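Local coordinates for protein spondin-1 (PDB 2ZOU) that probably serves in cell adhesion within the extracellular matrix, through the beta-sandwich reeler domain of a secreted glycoprotein, at residues A[43-46]-A[52-55]; A[57-62]-A[132-137]; A[75-80]-A[93-98]; A[108-113]-A[118-123]. One frame throughout, in Å; residues are numbered along the deposited sequence.

Contact 1: A[43-46]-A[52-55]; sequences VTLS and YFRG
F53 and L45 meet through the far end of the phenylalanine ring, which reaches from the loop before strand 55-62 back to the strand 40-47 that the chain has just left. Its CB lies too far from 43-46 to touch it; CG is set between the backbone N and the carbonyl carbon (chi1 51°), and from there the ring extends toward L45. CG, CD1 and CD2, the near half of the ring, stay clear of that strand. F53 CE1 lies 3.9 Å from L45 O and a loose 4.5 Å from S46 CA. CZ, the tip, comes closest, 3.7 Å from L45 O, and also lies 4.2 Å from L45 CG. Both backbone partners sit near the ring plane, so the aromatic C-H rim, rather than a face, is turned to the carbonyl. L45 CG, anti to the backbone N (chi1 -175°), faces the same tip and adds an apolar contact beside the one with the carbonyl oxygen. No hydrogen bond joins the segments; F53 meets L45 by van der Waals contact, while its backbone is hydrogen-bonded to R103. R54 and G55 follow as a classic beta bulge opposite V127 at the start of strand 55-62. Within the beta-sandwich F53 packs on F24 of strand 24-28 and I126 of strand 120-127, while L45 touches I106 of the neighbouring strand 105-111 and A124 and I126 of the opposing sheet.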
loop_
_atom_site.group_PDB
_atom_site.type_symbol
_atom_site.label_atom_id
_atom_site.label_comp_id
_atom_site.label_asym_id
_atom_site.label_seq_id
_atom_site.Cartn_x
_atom_site.Cartn_y
_atom_site.Cartn_z
ATOM N N VAL A 43 6.137 -0.518 5.688
ATOM C CA VAL A 43 5.132 0.373 5.125
ATOM C C VAL A 43 4.028 0.567 6.167
ATOM O O VAL A 43 3.542 -0.401 6.752
ATOM C CB VAL A 43 4.540 -0.183 3.809
ATOM C CG1 VAL A 43 3.493 0.780 3.227
ATOM C CG2 VAL A 43 5.657 -0.417 2.797
ATOM N N THR A 44 3.627 1.816 6.389
ATOM C CA THR A 44 2.595 2.109 7.373
ATOM C C THR A 44 1.466 2.900 6.742
ATOM O O THR A 44 1.684 3.753 5.861
ATOM C CB THR A 44 3.168 2.895 8.559
ATOM O OG1 THR A 44 3.618 4.163 8.105
ATOM C CG2 THR A 44 4.330 2.149 9.197
ATOM N N LEU A 45 0.253 2.617 7.195
ATOM C CA LEU A 45 -0.930 3.389 6.813
ATOM C C LEU A 45 -1.535 3.913 8.100
ATOM O O LEU A 45 -1.874 3.138 8.977
ATOM C CB LEU A 45 -1.927 2.469 6.106
ATOM C CG LEU A 45 -3.188 3.050 5.512
ATOM C CD1 LEU A 45 -2.900 4.187 4.586
ATOM C CD2 LEU A 45 -3.881 1.935 4.774
ATOM N N SER A 46 -1.645 5.232 8.212
ATOM C CA SER A 46 -2.100 5.840 9.471
ATOM C C SER A 46 -3.132 6.932 9.243
ATOM O O SER A 46 -3.140 7.590 8.191
ATOM C CB SER A 46 -0.909 6.529 10.165
ATOM O OG SER A 46 0.285 5.767 10.160
ATOM N N TYR A 52 -10.116 7.404 11.651
ATOM C CA TYR A 52 -9.818 5.987 11.717
ATOM C C TYR A 52 -10.254 5.383 10.397
ATOM O O TYR A 52 -10.944 6.039 9.599
ATOM C CB TYR A 52 -10.580 5.328 12.887
ATOM C CG TYR A 52 -12.065 5.573 12.818
ATOM C CD1 TYR A 52 -12.895 4.727 12.068
ATOM C CD2 TYR A 52 -12.640 6.673 13.457
ATOM C CE1 TYR A 52 -14.261 4.965 11.969
ATOM C CE2 TYR A 52 -14.013 6.919 13.361
ATOM C CZ TYR A 52 -14.809 6.061 12.617
ATOM O OH TYR A 52 -16.159 6.271 12.519
ATOM N N PHE A 53 -9.854 4.148 10.153
ATOM C CA PHE A 53 -10.378 3.405 9.015
ATOM C C PHE A 53 -10.858 2.033 9.478
ATOM O O PHE A 53 -10.302 1.440 10.399
ATOM C CB PHE A 53 -9.371 3.325 7.859
ATOM C CG PHE A 53 -8.003 2.857 8.260
ATOM C CD1 PHE A 53 -7.057 3.761 8.750
ATOM C CD2 PHE A 53 -7.638 1.521 8.131
ATOM C CE1 PHE A 53 -5.773 3.339 9.106
ATOM C CE2 PHE A 53 -6.368 1.073 8.512
ATOM C CZ PHE A 53 -5.419 1.993 8.971
ATOM N N ARG A 54 -11.924 1.557 8.851
ATOM C CA ARG A 54 -12.487 0.248 9.178
ATOM C C ARG A 54 -12.023 -0.799 8.173
ATOM O O ARG A 54 -12.156 -2.000 8.408
ATOM C CB ARG A 54 -14.011 0.330 9.231
ATOM C CG ARG A 54 -14.522 1.079 10.449
ATOM C CD ARG A 54 -16.049 1.083 10.538
ATOM N NE ARG A 54 -16.668 1.759 9.397
ATOM C CZ ARG A 54 -17.351 1.151 8.431
ATOM N NH1 ARG A 54 -17.559 -0.169 8.455
ATOM N NH2 ARG A 54 -17.852 1.871 7.438
ATOM N N GLY A 55 -11.479 -0.342 7.056
ATOM C CA GLY A 55 -10.962 -1.215 6.015
ATOM C C GLY A 55 -9.966 -0.489 5.134
ATOM O O GLY A 55 -9.948 0.745 5.056
#

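Contact 2: A[57-62]-A[132-137]; sequences TLIALR and IYFQDE. With EDO (1,2-ethanediol), chain F; EDO (1,2-ethanediol), chain D.
T57 and I59, on strand 55-62, receive the ring of F134 on the outer side of the five-stranded sheet of the beta-sandwich. Strand 120-127 runs between the two segments in that sheet, and F134 reaches across it, touching K123 on the way. T57 comes first: its CG2 lies 3.9 Å from F134 CZ, its side chain crossing the phenylalanine at about a right angle, and T57 O is 3.9 Å from F134 CE1. T57 OG1 turns to a 1,2-ethanediol molecule, probably from the crystallisation liquor, with 2.7 Å to its O2. L58 points to the other side, meeting V108 and F77 in the interior. I59 returns to the outer side: with CG1 set between backbone N and carbonyl carbon (chi1 60°) and the chain then extended, CD1 is laid over one face of F134, a CH-pi contact 4.3 Å from the centroid of the F134 ring and 26° off its normal. On the same side of the ring, I59 CG1 stands 3.9 Å from F134 CE1. With I59 cut back to an alanine, CG1 and CD1 are gone, and that face of F134 would probably lose its cover. A60 faces inward again, A60 CB lying 3.4 Å from W110 NE1.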
loop_
_atom_site.group_PDB
_atom_site.type_symbol
_atom_site.label_atom_id
_atom_site.label_comp_id
_atom_site.label_asym_id
_atom_site.label_seq_id
_atom_site.Cartn_x
_atom_site.Cartn_y
_atom_site.Cartn_z
ATOM N N THR A 57 -7.086 -1.203 1.465
ATOM C CA THR A 57 -6.423 -2.040 0.479
ATOM C C THR A 57 -5.098 -1.394 0.142
ATOM O O THR A 57 -5.035 -0.191 -0.083
ATOM C CB THR A 57 -7.241 -2.161 -0.809
ATOM O OG1 THR A 57 -8.564 -2.612 -0.497
ATOM C CG2 THR A 57 -6.584 -3.170 -1.749
ATOM N N LEU A 58 -4.054 -2.204 0.081
ATOM C CA LEU A 58 -2.714 -1.728 -0.164
ATOM C C LEU A 58 -2.044 -2.565 -1.255
ATOM O O LEU A 58 -2.029 -3.798 -1.160
ATOM C CB LEU A 58 -1.909 -1.793 1.142
ATOM C CG LEU A 58 -0.399 -1.614 1.046
ATOM C CD1 LEU A 58 -0.058 -0.236 0.539
ATOM C CD2 LEU A 58 0.272 -1.877 2.378
ATOM N N ILE A 59 -1.497 -1.889 -2.277
ATOM C CA ILE A 59 -0.801 -2.567 -3.395
ATOM C C ILE A 59 0.513 -1.876 -3.732
ATOM O O ILE A 59 0.768 -0.756 -3.290
ATOM C CB ILE A 59 -1.708 -2.679 -4.658
ATOM C CG1 ILE A 59 -2.135 -1.286 -5.133
ATOM C CG2 ILE A 59 -2.898 -3.588 -4.358
ATOM C CD1 ILE A 59 -2.985 -1.305 -6.401
ATOM N N ALA A 60 1.367 -2.575 -4.481
ATOM C CA ALA A 60 2.608 -2.008 -4.998
ATOM C C ALA A 60 2.666 -2.318 -6.487
ATOM O O ALA A 60 2.696 -3.490 -6.859
ATOM C CB ALA A 60 3.795 -2.630 -4.293
ATOM N N LEU A 61 2.684 -1.278 -7.317
ATOM C CA LEU A 61 2.600 -1.427 -8.777
ATOM C C LEU A 61 3.813 -0.862 -9.462
ATOM O O LEU A 61 4.327 0.186 -9.069
ATOM C CB LEU A 61 1.377 -0.687 -9.313
ATOM C CG LEU A 61 0.011 -1.157 -8.820
ATOM C CD1 LEU A 61 -1.097 -0.344 -9.504
ATOM C CD2 LEU A 61 -0.173 -2.654 -9.094
ATOM N N ARG A 62 4.253 -1.511 -10.539
ATOM C CA ARG A 62 5.171 -0.859 -11.437
ATOM C C ARG A 62 4.481 0.406 -11.920
ATOM O O ARG A 62 3.275 0.389 -12.198
ATOM C CB ARG A 62 5.473 -1.786 -12.615
ATOM C CG ARG A 62 6.261 -3.024 -12.197
ATOM C CD ARG A 62 6.822 -3.714 -13.423
ATOM N NE ARG A 62 7.434 -4.997 -13.102
ATOM C CZ ARG A 62 8.449 -5.524 -13.784
ATOM N NH1 ARG A 62 8.984 -4.866 -14.804
ATOM N NH2 ARG A 62 8.944 -6.704 -13.435
ATOM N N ILE A 132 -12.066 6.430 0.264
ATOM C CA ILE A 132 -11.001 7.178 -0.371
ATOM C C ILE A 132 -10.373 6.218 -1.358
ATOM O O ILE A 132 -9.790 5.206 -0.961
ATOM C CB ILE A 132 -9.965 7.705 0.652
ATOM C CG1 ILE A 132 -10.625 8.572 1.731
ATOM C CG2 ILE A 132 -8.830 8.453 -0.053
ATOM C CD1 ILE A 132 -11.330 9.819 1.213
ATOM N N TYR A 133 -10.568 6.521 -2.638
ATOM C CA TYR A 133 -10.147 5.673 -3.744
ATOM C C TYR A 133 -8.649 5.781 -3.993
ATOM O O TYR A 133 -8.012 6.717 -3.524
ATOM C CB TYR A 133 -10.926 6.067 -5.004
ATOM C CG TYR A 133 -12.402 5.766 -4.898
ATOM C CD1 TYR A 133 -12.895 4.526 -5.287
ATOM C CD2 TYR A 133 -13.297 6.707 -4.395
ATOM C CE1 TYR A 133 -14.257 4.237 -5.203
ATOM C CE2 TYR A 133 -14.653 6.423 -4.293
ATOM C CZ TYR A 133 -15.120 5.183 -4.696
ATOM O OH TYR A 133 -16.458 4.871 -4.611
ATOM N N PHE A 134 -8.092 4.815 -4.725
ATOM C CA PHE A 134 -6.693 4.897 -5.163
ATOM C C PHE A 134 -6.467 6.168 -5.976
ATOM O O PHE A 134 -7.318 6.559 -6.781
ATOM C CB PHE A 134 -6.311 3.719 -6.069
ATOM C CG PHE A 134 -6.209 2.392 -5.368
ATOM C CD1 PHE A 134 -5.197 2.156 -4.436
ATOM C CD2 PHE A 134 -7.079 1.356 -5.686
ATOM C CE1 PHE A 134 -5.082 0.925 -3.799
ATOM C CE2 PHE A 134 -6.971 0.117 -5.064
ATOM C CZ PHE A 134 -5.961 -0.098 -4.109
ATOM N N GLN A 135 -5.316 6.802 -5.787
ATOM C CA GLN A 135 -4.963 7.984 -6.564
ATOM C C GLN A 135 -3.559 7.889 -7.117
ATOM O O GLN A 135 -2.714 7.202 -6.548
ATOM C CB GLN A 135 -5.087 9.235 -5.706
ATOM C CG GLN A 135 -6.517 9.573 -5.318
ATOM C CD GLN A 135 -7.379 10.019 -6.479
ATOM O OE1 GLN A 135 -6.892 10.579 -7.467
ATOM N NE2 GLN A 135 -8.684 9.776 -6.363
ATOM N N ASP A 136 -3.306 8.591 -8.225
ATOM C CA ASP A 136 -1.983 8.582 -8.845
ATOM C C ASP A 136 -0.956 9.333 -8.019
ATOM O O ASP A 136 0.226 8.984 -8.037
ATOM C CB ASP A 136 -2.030 9.140 -10.278
ATOM C CG ASP A 136 -2.763 8.218 -11.248
ATOM O OD1 ASP A 136 -3.032 7.047 -10.901
ATOM O OD2 ASP A 136 -3.064 8.659 -12.374
ATOM N N GLU A 137 -1.425 10.345 -7.288
ATOM C CA GLU A 137 -0.609 11.138 -6.372
ATOM C C GLU A 137 -1.473 11.524 -5.193
ATOM O O GLU A 137 -2.687 11.656 -5.321
ATOM C CB GLU A 137 -0.113 12.409 -7.054
ATOM C CG GLU A 137 1.037 12.175 -7.997
ATOM C CD GLU A 137 1.428 13.429 -8.745
ATOM O OE1 GLU A 137 1.000 14.539 -8.348
ATOM O OE2 GLU A 137 2.168 13.302 -9.740
HETATM C C1 EDO F . -5.557 8.163 -2.222
HETATM O O1 EDO F . -6.104 6.860 -2.013
HETATM C C2 EDO F . -6.632 9.235 -2.149
HETATM O O2 EDO F . -6.082 10.437 -1.608
HETATM C C1 EDO D . -11.978 0.533 0.237
HETATM O O1 EDO D . -11.395 0.607 -1.068
HETATM C C2 EDO D . -10.926 0.069 1.236
HETATM O O2 EDO D . -10.389 -1.200 0.830
#

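Contact 3: A[75-80]-A[93-98]; sequences GTFQII and VAVTES
F77 and V95 come together because each places a branch beside its own backbone N: CG of F77 (chi1 -69°) and CG2 of V95, whose CG1 is anti to N (chi1 -174°). The valine methyl thereby lands on one face of the phenylalanine ring, 3.6 Å above its plane and shifted toward the rim nearest the main chain. V95 CG2 is 3.6 Å from F77 CG and 4.0 Å from the ring centroid, a CH-pi contact. The ring's edge serves a different partner: F77 CD2 lies 3.8 Å from V93 O, which sits near the ring plane where the chain turns its corner before strand 95-97. The other valine methyl, V95 CG1, is met by I79 CD1 at 4.2 Å; the bent isoleucine chain brings that tip closer than its CB direction suggests. Replacing F77 by an alanine would probably leave V95 CG2 without the face it rests on and open a gap between the two sheets. Strand 76-79 is the border strand of the four-stranded sheet and strand 95-97 belongs to the five-stranded one, so this contact joins the two sheets near one flank of the sandwich. There F77 also meets F87 of strand 85-88, L58 and A60 of strand 55-62, and the ring of W110 on strand 105-111, the two ring planes at about 55°.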
loop_
_atom_site.group_PDB
_atom_site.type_symbol
_atom_site.label_atom_id
_atom_site.label_comp_id
_atom_site.label_asym_id
_atom_site.label_seq_id
_atom_site.Cartn_x
_atom_site.Cartn_y
_atom_site.Cartn_z
ATOM N N GLY A 75 7.466 -6.394 -6.092
ATOM C CA GLY A 75 7.935 -6.727 -4.748
ATOM C C GLY A 75 7.037 -7.742 -4.076
ATOM O O GLY A 75 6.132 -8.300 -4.710
ATOM N N THR A 76 7.283 -7.952 -2.785
ATOM C CA THR A 76 6.599 -8.959 -1.992
ATOM C C THR A 76 6.210 -8.337 -0.652
ATOM O O THR A 76 7.063 -7.869 0.103
ATOM C CB THR A 76 7.542 -10.164 -1.723
ATOM O OG1 THR A 76 7.764 -10.846 -2.949
ATOM C CG2 THR A 76 6.954 -11.157 -0.696
ATOM N N PHE A 77 4.919 -8.313 -0.360
ATOM C CA PHE A 77 4.485 -7.963 0.976
ATOM C C PHE A 77 4.649 -9.131 1.940
ATOM O O PHE A 77 4.507 -10.297 1.561
ATOM C CB PHE A 77 3.040 -7.500 0.985
ATOM C CG PHE A 77 2.825 -6.182 0.321
ATOM C CD1 PHE A 77 3.189 -4.986 0.949
ATOM C CD2 PHE A 77 2.218 -6.125 -0.930
ATOM C CE1 PHE A 77 2.961 -3.745 0.331
ATOM C CE2 PHE A 77 1.991 -4.895 -1.554
ATOM C CZ PHE A 77 2.355 -3.710 -0.935
ATOM N N GLN A 78 4.933 -8.799 3.197
ATOM C CA GLN A 78 4.996 -9.770 4.276
ATOM C C GLN A 78 4.201 -9.274 5.483
ATOM O O GLN A 78 4.430 -8.167 5.970
ATOM C CB GLN A 78 6.438 -10.047 4.672
ATOM C CG GLN A 78 6.557 -11.117 5.759
ATOM C CD GLN A 78 7.978 -11.386 6.175
ATOM O OE1 GLN A 78 8.883 -10.623 5.866
ATOM N NE2 GLN A 78 8.181 -12.483 6.887
ATOM N N ILE A 79 3.256 -10.084 5.942
ATOM C CA ILE A 79 2.396 -9.729 7.055
ATOM C C ILE A 79 3.219 -9.648 8.344
ATOM O O ILE A 79 4.048 -10.512 8.632
ATOM C CB ILE A 79 1.238 -10.759 7.207
ATOM C CG1 ILE A 79 0.382 -10.802 5.931
ATOM C CG2 ILE A 79 0.394 -10.501 8.467
ATOM C CD1 ILE A 79 -0.329 -9.505 5.565
ATOM N N ILE A 80 3.000 -8.576 9.095
ATOM C CA ILE A 80 3.573 -8.430 10.432
ATOM C C ILE A 80 2.544 -8.804 11.509
ATOM O O ILE A 80 2.831 -9.602 12.409
ATOM C CB ILE A 80 4.072 -6.974 10.643
ATOM C CG1 ILE A 80 5.171 -6.637 9.638
ATOM C CG2 ILE A 80 4.552 -6.748 12.093
ATOM C CD1 ILE A 80 5.573 -5.167 9.621
ATOM N N VAL A 93 -2.148 -10.455 -4.261
ATOM C CA VAL A 93 -1.037 -9.503 -4.238
ATOM C C VAL A 93 -1.386 -8.222 -3.464
ATOM O O VAL A 93 -0.534 -7.357 -3.300
ATOM C CB VAL A 93 -0.572 -9.141 -5.688
ATOM C CG1 VAL A 93 0.223 -10.310 -6.301
ATOM C CG2 VAL A 93 -1.749 -8.730 -6.579
ATOM N N ALA A 94 -2.632 -8.120 -3.002
ATOM C CA ALA A 94 -3.105 -6.960 -2.244
ATOM C C ALA A 94 -3.230 -7.280 -0.752
ATOM O O ALA A 94 -3.676 -8.374 -0.377
ATOM C CB ALA A 94 -4.451 -6.479 -2.801
ATOM N N VAL A 95 -2.814 -6.323 0.086
ATOM C CA VAL A 95 -2.993 -6.414 1.538
ATOM C C VAL A 95 -4.300 -5.724 1.927
ATOM O O VAL A 95 -4.627 -4.656 1.409
ATOM C CB VAL A 95 -1.786 -5.771 2.313
ATOM C CG1 VAL A 95 -1.927 -6.011 3.796
ATOM C CG2 VAL A 95 -0.459 -6.371 1.830
ATOM N N THR A 96 -5.045 -6.320 2.846
ATOM C CA THR A 96 -6.322 -5.766 3.288
ATOM C C THR A 96 -6.520 -6.062 4.792
ATOM O O THR A 96 -5.675 -6.723 5.403
ATOM C CB THR A 96 -7.490 -6.289 2.411
ATOM O OG1 THR A 96 -8.667 -5.509 2.636
ATOM C CG2 THR A 96 -7.776 -7.770 2.688
ATOM N N GLU A 97 -7.594 -5.546 5.389
ATOM C CA GLU A 97 -7.881 -5.784 6.805
ATOM C C GLU A 97 -8.339 -7.222 7.062
ATOM O O GLU A 97 -8.963 -7.848 6.201
ATOM C CB GLU A 97 -8.883 -4.744 7.360
ATOM C CG GLU A 97 -10.383 -4.946 7.044
ATOM C CD GLU A 97 -10.785 -4.742 5.582
ATOM O OE1 GLU A 97 -10.061 -4.087 4.805
ATOM O OE2 GLU A 97 -11.869 -5.254 5.198
ATOM N N SER A 98 -8.005 -7.729 8.249
ATOM C CA SER A 98 -8.411 -9.075 8.697
ATOM C C SER A 98 -9.858 -9.120 9.196
ATOM O O SER A 98 -10.538 -10.142 9.058
ATOM C CB SER A 98 -7.502 -9.551 9.833
ATOM O OG SER A 98 -6.202 -9.858 9.371
#

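Contact 4: A[108-113]-A[118-123]; sequences VFWIAP and GCVILK
W110 spans the space between the two sheets and meets V120 and L122, two residues apart on strand 120-127, so that both side chains face the same way. Its indole is carried there by CG lying opposite the backbone N (chi1 179°). L122 CD2 sits squarely above the five-membered ring, 4.1 Å from its centroid and only 5° off the normal, a CH-pi contact over the centre of the face. The opposite face is covered from its own segment by A112 CA, 3.8 Å above the plane and offset toward the rim, so the indole is held between the two. V120 approaches the benzo end instead: its CG1 is 3.7 Å from W110 CZ2, at an oblique angle to the ring. The second valine methyl, V120 CG2, reaches P113 CG at 4.2 Å and so continues the apolar contact past the end of strand 105-111. Just before V120, C119 is tied to C145 by a disulfide, which fixes the start of this strand to the chain's C-terminal region. Across the two segments the contact is wholly apolar; the one polar atom of the buried indole, NE1, donates to the backbone O of A74, so the ring can lie inside the sandwich with its N-H satisfied and its rotation fixed.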
loop_
_atom_site.group_PDB
_atom_site.type_symbol
_atom_site.label_atom_id
_atom_site.label_comp_id
_atom_site.label_asym_id
_atom_site.label_seq_id
_atom_site.Cartn_x
_atom_site.Cartn_y
_atom_site.Cartn_z
ATOM N N VAL A 108 3.009 -3.243 7.445
ATOM C CA VAL A 108 3.367 -4.469 6.729
ATOM C C VAL A 108 4.796 -4.297 6.227
ATOM O O VAL A 108 5.257 -3.167 6.091
ATOM C CB VAL A 108 2.379 -4.706 5.570
ATOM C CG1 VAL A 108 2.574 -3.667 4.438
ATOM C CG2 VAL A 108 2.433 -6.153 5.080
ATOM N N PHE A 109 5.505 -5.389 5.973
ATOM C CA PHE A 109 6.760 -5.272 5.247
ATOM C C PHE A 109 6.501 -5.331 3.755
ATOM O O PHE A 109 5.618 -6.063 3.298
ATOM C CB PHE A 109 7.724 -6.398 5.609
ATOM C CG PHE A 109 8.326 -6.277 6.978
ATOM C CD1 PHE A 109 9.081 -5.148 7.324
ATOM C CD2 PHE A 109 8.158 -7.296 7.923
ATOM C CE1 PHE A 109 9.639 -5.030 8.593
ATOM C CE2 PHE A 109 8.736 -7.179 9.196
ATOM C CZ PHE A 109 9.465 -6.043 9.516
ATOM N N TRP A 110 7.317 -4.584 3.019
ATOM C CA TRP A 110 7.407 -4.682 1.569
ATOM C C TRP A 110 8.863 -4.932 1.226
ATOM O O TRP A 110 9.730 -4.133 1.582
ATOM C CB TRP A 110 6.888 -3.426 0.899
ATOM C CG TRP A 110 6.982 -3.474 -0.594
ATOM C CD1 TRP A 110 6.189 -4.186 -1.438
ATOM C CD2 TRP A 110 7.909 -2.760 -1.412
ATOM N NE1 TRP A 110 6.568 -3.969 -2.744
ATOM C CE2 TRP A 110 7.624 -3.093 -2.756
ATOM C CE3 TRP A 110 8.956 -1.869 -1.136
ATOM C CZ2 TRP A 110 8.350 -2.557 -3.825
ATOM C CZ3 TRP A 110 9.678 -1.344 -2.199
ATOM C CH2 TRP A 110 9.359 -1.677 -3.529
ATOM N N ILE A 111 9.121 -6.044 0.550
ATOM C CA ILE A 111 10.464 -6.436 0.170
ATOM C C ILE A 111 10.688 -6.005 -1.268
ATOM O O ILE A 111 9.946 -6.421 -2.166
ATOM C CB ILE A 111 10.667 -7.950 0.311
ATOM C CG1 ILE A 111 10.311 -8.395 1.732
ATOM C CG2 ILE A 111 12.128 -8.316 -0.085
ATOM C CD1 ILE A 111 10.288 -9.919 1.944
ATOM N N ALA A 112 11.688 -5.145 -1.487
ATOM C CA ALA A 112 11.874 -4.490 -2.769
ATOM C C ALA A 112 12.294 -5.469 -3.862
ATOM O O ALA A 112 13.039 -6.419 -3.609
ATOM C CB ALA A 112 12.887 -3.350 -2.660
ATOM N N PRO A 113 11.822 -5.219 -5.093
ATOM C CA PRO A 113 12.053 -6.139 -6.213
ATOM C C PRO A 113 13.467 -6.054 -6.815
ATOM O O PRO A 113 14.223 -5.149 -6.470
ATOM C CB PRO A 113 11.020 -5.670 -7.237
ATOM C CG PRO A 113 10.929 -4.191 -6.995
ATOM C CD PRO A 113 11.007 -4.049 -5.493
ATOM N N GLY A 118 12.296 -0.994 -12.063
ATOM C CA GLY A 118 11.916 0.393 -12.273
ATOM C C GLY A 118 11.133 0.989 -11.112
ATOM O O GLY A 118 11.048 0.428 -10.010
ATOM N N CYS A 119 10.556 2.150 -11.371
ATOM C CA CYS A 119 9.826 2.879 -10.341
ATOM C C CYS A 119 8.610 2.101 -9.893
ATOM O O CYS A 119 7.877 1.558 -10.713
ATOM C CB CYS A 119 9.404 4.259 -10.846
ATOM S SG CYS A 119 10.796 5.373 -11.131
ATOM N N VAL A 120 8.402 2.074 -8.579
ATOM C CA VAL A 120 7.275 1.379 -7.975
ATOM C C VAL A 120 6.370 2.401 -7.258
ATOM O O VAL A 120 6.854 3.343 -6.631
ATOM C CB VAL A 120 7.761 0.319 -6.968
ATOM C CG1 VAL A 120 6.600 -0.248 -6.161
ATOM C CG2 VAL A 120 8.520 -0.782 -7.694
ATOM N N ILE A 121 5.061 2.210 -7.383
ATOM C CA ILE A 121 4.079 3.047 -6.694
ATOM C C ILE A 121 3.360 2.229 -5.647
ATOM O O ILE A 121 2.628 1.281 -5.970
ATOM C CB ILE A 121 3.009 3.625 -7.662
ATOM C CG1 ILE A 121 3.628 4.187 -8.952
ATOM C CG2 ILE A 121 2.173 4.676 -6.935
ATOM C CD1 ILE A 121 4.507 5.427 -8.768
ATOM N N LEU A 122 3.579 2.593 -4.383
ATOM C CA LEU A 122 2.841 2.020 -3.278
ATOM C C LEU A 122 1.589 2.841 -3.135
ATOM O O LEU A 122 1.687 4.061 -3.050
ATOM C CB LEU A 122 3.658 2.114 -1.983
ATOM C CG LEU A 122 4.993 1.359 -1.983
ATOM C CD1 LEU A 122 5.811 1.713 -0.750
ATOM C CD2 LEU A 122 4.718 -0.119 -2.009
ATOM N N LYS A 123 0.435 2.186 -3.093
ATOM C CA LYS A 123 -0.860 2.877 -3.126
ATOM C C LYS A 123 -1.873 2.228 -2.200
ATOM O O LYS A 123 -1.971 1.009 -2.129
ATOM C CB LYS A 123 -1.450 2.834 -4.540
ATOM C CG LYS A 123 -0.990 3.901 -5.496
ATOM C CD LYS A 123 -1.254 3.480 -6.930
ATOM C CE LYS A 123 -2.706 3.570 -7.302
ATOM N NZ LYS A 123 -2.846 3.463 -8.790
#

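How the contacts relate
From the N terminus, contact 1 closes first, over the short loop between strands 40-47 and 55-62. Contact 2 opens on the latter strand and closes only at 132-137, a long excursion that contains contacts 3 and 4 in series: contact 3, from 75-80 to 93-98, and then contact 4, over the turn between 108-113 and 118-123. None cross. Contacts 3 and 4 join the two sheets of the sandwich; contact 1 packs the loop that crosses between them against strand 40-47, while contact 2 lies on the outer side of the five-stranded sheet. Backbone hydrogen bonds link them: V43 N to V108 O, L58 N to V95 O, I121 N to L61 O, and I111 N to T76 O.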